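Local coordinates for Non-sulfated chondroitin lyase E66 (Autographa californica nucleopolyhedrovirus, PDB 3VSN), which cleaves non-sulfated chondroitin as a polysaccharide lyase of the occlusion-derived virus envelope and is essential for oral infection of the insect host, at residues Thr343-Ile357 with Met398-Pro412. Sequence-based numbering, arbitrary orientation.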
# COMPACT_ATOMS: atom_id res chain seq x y z
N THR A 343 11.33 -8.57 9.22
CA THR A 343 12.47 -8.19 10.06
C THR A 343 12.02 -8.17 11.52
O THR A 343 10.89 -7.79 11.82
CB THR A 343 13.08 -6.81 9.66
OG1 THR A 343 14.06 -6.43 10.64
CG2 THR A 343 12.00 -5.72 9.57
N ASN A 344 12.90 -8.60 12.42
CA ASN A 344 12.63 -8.52 13.85
C ASN A 344 12.37 -7.09 14.35
O ASN A 344 11.81 -6.90 15.43
CB ASN A 344 13.77 -9.16 14.65
CG ASN A 344 15.12 -8.59 14.28
OD1 ASN A 344 15.89 -9.22 13.55
ND2 ASN A 344 15.42 -7.39 14.77
N ARG A 345 12.77 -6.10 13.56
CA ARG A 345 12.55 -4.68 13.89
C ARG A 345 11.11 -4.19 13.71
O ARG A 345 10.73 -3.16 14.28
CB ARG A 345 13.47 -3.79 13.05
CG ARG A 345 14.94 -3.83 13.42
CD ARG A 345 15.71 -2.75 12.67
NE ARG A 345 15.58 -2.91 11.23
CZ ARG A 345 16.40 -3.62 10.47
NH1 ARG A 345 17.43 -4.26 11.01
NH2 ARG A 345 16.18 -3.71 9.16
N LEU A 346 10.32 -4.89 12.90
CA LEU A 346 8.97 -4.44 12.58
C LEU A 346 7.93 -5.54 12.78
O LEU A 346 8.23 -6.72 12.63
CB LEU A 346 8.90 -3.90 11.14
CG LEU A 346 9.73 -2.66 10.78
CD1 LEU A 346 9.78 -2.45 9.28
CD2 LEU A 346 9.21 -1.41 11.48
N ALA A 347 6.71 -5.13 13.12
CA ALA A 347 5.60 -6.06 13.27
C ALA A 347 5.37 -6.82 11.97
O ALA A 347 5.49 -6.25 10.88
CB ALA A 347 4.33 -5.32 13.67
N TYR A 348 5.07 -8.11 12.08
CA TYR A 348 4.63 -8.87 10.92
C TYR A 348 3.11 -8.82 10.79
O TYR A 348 2.56 -9.17 9.75
CB TYR A 348 5.13 -10.32 10.97
CG TYR A 348 4.46 -11.22 12.00
CD1 TYR A 348 5.02 -11.40 13.27
CD2 TYR A 348 3.28 -11.90 11.70
CE1 TYR A 348 4.42 -12.23 14.20
CE2 TYR A 348 2.67 -12.73 12.63
CZ TYR A 348 3.24 -12.89 13.88
OH TYR A 348 2.64 -13.71 14.79
N TYR A 349 2.44 -8.37 11.85
CA TYR A 349 0.99 -8.34 11.87
C TYR A 349 0.45 -7.38 12.93
O TYR A 349 1.09 -7.15 13.96
CB TYR A 349 0.42 -9.75 12.09
CG TYR A 349 -1.09 -9.83 11.99
CD1 TYR A 349 -1.76 -9.37 10.86
CD2 TYR A 349 -1.84 -10.38 13.03
CE1 TYR A 349 -3.14 -9.44 10.77
CE2 TYR A 349 -3.23 -10.46 12.94
CZ TYR A 349 -3.87 -9.99 11.81
OH TYR A 349 -5.24 -10.07 11.72
N GLU A 350 -0.73 -6.83 12.66
CA GLU A 350 -1.48 -6.05 13.64
C GLU A 350 -2.94 -6.47 13.57
O GLU A 350 -3.53 -6.51 12.49
CB GLU A 350 -1.34 -4.55 13.37
CG GLU A 350 -1.85 -3.66 14.51
CD GLU A 350 -1.97 -2.20 14.11
OE1 GLU A 350 -2.48 -1.92 13.01
OE2 GLU A 350 -1.58 -1.34 14.92
N SER A 351 -3.52 -6.79 14.73
CA SER A 351 -4.92 -7.17 14.83
C SER A 351 -5.72 -6.17 15.66
O SER A 351 -5.15 -5.30 16.33
CB SER A 351 -5.06 -8.57 15.43
OG SER A 351 -4.45 -8.64 16.71
N ASP A 352 -7.05 -6.28 15.60
CA ASP A 352 -7.95 -5.47 16.42
C ASP A 352 -9.14 -6.35 16.86
O ASP A 352 -9.19 -7.52 16.48
CB ASP A 352 -8.38 -4.20 15.66
CG ASP A 352 -9.13 -4.49 14.37
OD1 ASP A 352 -10.16 -5.20 14.41
OD2 ASP A 352 -8.71 -3.98 13.31
N PRO A 353 -10.08 -5.80 17.66
CA PRO A 353 -11.20 -6.63 18.13
C PRO A 353 -12.01 -7.34 17.03
O PRO A 353 -12.55 -8.42 17.28
CB PRO A 353 -12.09 -5.62 18.87
CG PRO A 353 -11.13 -4.60 19.37
CD PRO A 353 -10.13 -4.45 18.26
N THR A 354 -12.06 -6.74 15.84
CA THR A 354 -12.80 -7.32 14.70
C THR A 354 -11.90 -8.15 13.77
O THR A 354 -12.26 -9.27 13.40
CB THR A 354 -13.49 -6.22 13.86
OG1 THR A 354 -14.26 -5.37 14.73
CG2 THR A 354 -14.41 -6.83 12.81
N ASN A 355 -10.75 -7.59 13.40
CA ASN A 355 -9.86 -8.20 12.41
C ASN A 355 -8.72 -8.96 13.07
O ASN A 355 -7.87 -8.36 13.71
CB ASN A 355 -9.28 -7.13 11.48
CG ASN A 355 -10.35 -6.26 10.83
OD1 ASN A 355 -10.39 -5.05 11.04
ND2 ASN A 355 -11.21 -6.88 10.05
N ASN A 356 -8.69 -10.28 12.90
CA ASN A 356 -7.61 -11.08 13.49
C ASN A 356 -7.19 -12.30 12.66
O ASN A 356 -6.45 -13.16 13.16
CB ASN A 356 -7.93 -11.47 14.94
CG ASN A 356 -9.21 -12.27 15.08
OD1 ASN A 356 -9.58 -13.05 14.20
ND2 ASN A 356 -9.90 -12.08 16.20
N ILE A 357 -7.64 -12.37 11.41
CA ILE A 357 -7.33 -13.51 10.54
C ILE A 357 -6.41 -13.15 9.36
O ILE A 357 -6.18 -13.98 8.47
CB ILE A 357 -8.60 -14.22 10.02
CG1 ILE A 357 -9.48 -13.28 9.17
CG2 ILE A 357 -9.40 -14.82 11.17
CD1 ILE A 357 -10.59 -13.99 8.42
N MET A 398 -6.55 -18.79 10.38
CA MET A 398 -5.50 -18.60 11.37
C MET A 398 -5.75 -17.29 12.10
O MET A 398 -5.65 -16.22 11.50
CB MET A 398 -4.12 -18.62 10.71
CG MET A 398 -2.95 -18.26 11.62
SD MET A 398 -2.72 -19.34 13.06
CE MET A 398 -2.11 -20.84 12.29
N ARG A 399 -6.07 -17.38 13.39
CA ARG A 399 -6.45 -16.22 14.19
C ARG A 399 -5.33 -15.79 15.13
O ARG A 399 -4.73 -16.63 15.81
CB ARG A 399 -7.69 -16.51 15.03
CG ARG A 399 -8.93 -16.87 14.23
CD ARG A 399 -10.19 -16.78 15.08
NE ARG A 399 -11.37 -17.09 14.28
CZ ARG A 399 -12.08 -16.20 13.60
NH1 ARG A 399 -11.76 -14.91 13.63
NH2 ARG A 399 -13.14 -16.60 12.90
N ILE A 400 -5.05 -14.49 15.17
CA ILE A 400 -4.14 -13.91 16.16
C ILE A 400 -4.85 -12.75 16.85
O ILE A 400 -4.67 -11.59 16.46
CB ILE A 400 -2.79 -13.45 15.55
CG1 ILE A 400 -2.14 -14.57 14.72
CG2 ILE A 400 -1.84 -12.98 16.64
CD1 ILE A 400 -0.84 -14.17 14.05
N PRO A 401 -5.68 -13.05 17.87
CA PRO A 401 -6.54 -12.04 18.50
C PRO A 401 -5.75 -10.93 19.17
O PRO A 401 -4.63 -11.15 19.64
CB PRO A 401 -7.30 -12.84 19.57
CG PRO A 401 -7.17 -14.27 19.17
CD PRO A 401 -5.82 -14.37 18.52
N SER A 402 -6.32 -9.73 19.17
CA SER A 402 -5.76 -8.61 19.90
C SER A 402 -5.90 -8.88 21.40
O SER A 402 -6.97 -9.24 21.88
CB SER A 402 -6.48 -7.32 19.52
OG SER A 402 -6.01 -6.22 20.29
N GLY A 403 -4.80 -8.72 22.13
CA GLY A 403 -4.78 -8.94 23.58
C GLY A 403 -5.17 -7.69 24.35
O GLY A 403 -5.19 -7.70 25.59
N THR A 404 -5.46 -6.62 23.62
CA THR A 404 -5.93 -5.36 24.19
C THR A 404 -7.37 -5.11 23.75
O THR A 404 -7.94 -5.90 22.99
CB THR A 404 -5.05 -4.16 23.75
OG1 THR A 404 -5.18 -3.95 22.34
CG2 THR A 404 -3.57 -4.41 24.09
N THR A 405 -7.97 -4.02 24.24
CA THR A 405 -9.31 -3.63 23.82
C THR A 405 -9.28 -2.72 22.58
O THR A 405 -10.31 -2.18 22.17
CB THR A 405 -10.12 -2.98 24.96
OG1 THR A 405 -9.40 -1.86 25.49
CG2 THR A 405 -10.39 -4.00 26.08
N SER A 406 -8.10 -2.56 22.00
CA SER A 406 -7.97 -1.96 20.67
C SER A 406 -7.00 -2.80 19.82
O SER A 406 -7.22 -3.99 19.64
CB SER A 406 -7.57 -0.48 20.74
OG SER A 406 -6.27 -0.31 21.27
N THR A 407 -5.93 -2.18 19.33
CA THR A 407 -4.98 -2.85 18.44
C THR A 407 -3.82 -3.49 19.19
O THR A 407 -3.48 -3.08 20.30
CB THR A 407 -4.38 -1.88 17.40
OG1 THR A 407 -3.72 -0.81 18.07
CG2 THR A 407 -5.47 -1.32 16.48
N GLN A 408 -3.24 -4.52 18.58
CA GLN A 408 -1.98 -5.09 19.04
C GLN A 408 -1.17 -5.55 17.83
O GLN A 408 -1.69 -6.20 16.93
CB GLN A 408 -2.21 -6.27 19.99
CG GLN A 408 -0.91 -6.85 20.56
CD GLN A 408 -1.11 -7.98 21.54
OE1 GLN A 408 -2.23 -8.37 21.85
NE2 GLN A 408 -0.00 -8.53 22.05
N SER A 409 0.12 -5.20 17.83
CA SER A 409 1.04 -5.64 16.80
C SER A 409 2.01 -6.68 17.34
O SER A 409 2.30 -6.71 18.54
CB SER A 409 1.79 -4.44 16.20
OG SER A 409 2.66 -3.86 17.15
N PHE A 410 2.52 -7.53 16.45
CA PHE A 410 3.32 -8.69 16.83
C PHE A 410 4.63 -8.72 16.06
O PHE A 410 4.64 -8.66 14.83
CB PHE A 410 2.53 -9.98 16.60
CG PHE A 410 1.20 -10.01 17.30
CD1 PHE A 410 1.08 -10.58 18.56
CD2 PHE A 410 0.08 -9.44 16.71
CE1 PHE A 410 -0.14 -10.59 19.22
CE2 PHE A 410 -1.15 -9.44 17.37
CZ PHE A 410 -1.26 -10.02 18.62
N ARG A 411 5.74 -8.81 16.80
CA ARG A 411 7.07 -8.98 16.22
C ARG A 411 7.32 -10.46 15.94
O ARG A 411 6.87 -11.31 16.71
CB ARG A 411 8.17 -8.48 17.17
CG ARG A 411 8.13 -6.99 17.49
CD ARG A 411 8.51 -6.13 16.29
NE ARG A 411 8.61 -4.73 16.69
CZ ARG A 411 9.73 -4.15 17.13
NH1 ARG A 411 10.86 -4.85 17.23
NH2 ARG A 411 9.71 -2.87 17.48
N PRO A 412 8.04 -10.77 14.85
CA PRO A 412 8.37 -12.16 14.55
C PRO A 412 9.49 -12.66 15.47
O PRO A 412 10.34 -11.87 15.88
CB PRO A 412 8.86 -12.09 13.11
CG PRO A 412 9.47 -10.73 12.99
CD PRO A 412 8.62 -9.84 13.85
O HOH W 1 -0.67 -1.67 17.50
O HOH W 2 -9.00 -9.81 17.96
O HOH W 3 -4.15 -13.88 11.54
O HOH W 4 -6.44 -16.84 8.17
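Strands Tyr349-Ser351 and Gln408-Phe410 pair as a two-stranded antiparallel ribbon, axes 4.7 Å apart with N-to-C directions at 158°, at the catalytic centre of this α/α-toroid and β-sandwich lyase. Ser351 and Gln408 form a hydrogen-bonded pair, Ser351 N to Gln408 O (2.9 Å) and Gln408 N to Ser351 O. Alternation along the strands sorts the side chains. Glu350 and Ser409, a non-hydrogen-bonded pair, point to the catalytic face. Glu350, important for activity, is extended from the backbone (chi1 -168°) and carries its carboxylate past Thr407 to the proton acceptor His246 and to Arg300, the transition-state stabiliser; a water bridges OE2 to Thr407 OG1. Asp352, just beyond the strand, also forms a salt bridge to Arg300.

On the other face the rings of Tyr349 and Phe410 meet Ile400, from the loop before the second strand. Ile400 CG2 lies 3.6 Å above the Phe410 ring, toward its rim, while Ile400 CB meets Tyr349 CE2 at 4.0 Å. Small enough to fit beside the edge of the Phe410 ring, Ser351 turns OG to donate to Ile400 O in its carbonyl plane.

At one end, Arg411 bends at chi2 (-70°), laying its guanidinium over Arg345 O while NH1 reaches Asn344 O; NE forms a salt bridge to Asp248. At the other, Asn356 O takes Ile400 N (2.8 Å), and Arg399 NH1 meets a lone pair of Asn356 OD1 at 2.9 Å, the amide and guanidinium planes nearly perpendicular, while Ile357 CG2 packs over one guanidinium face, 3.4 Å from Arg399 NH1.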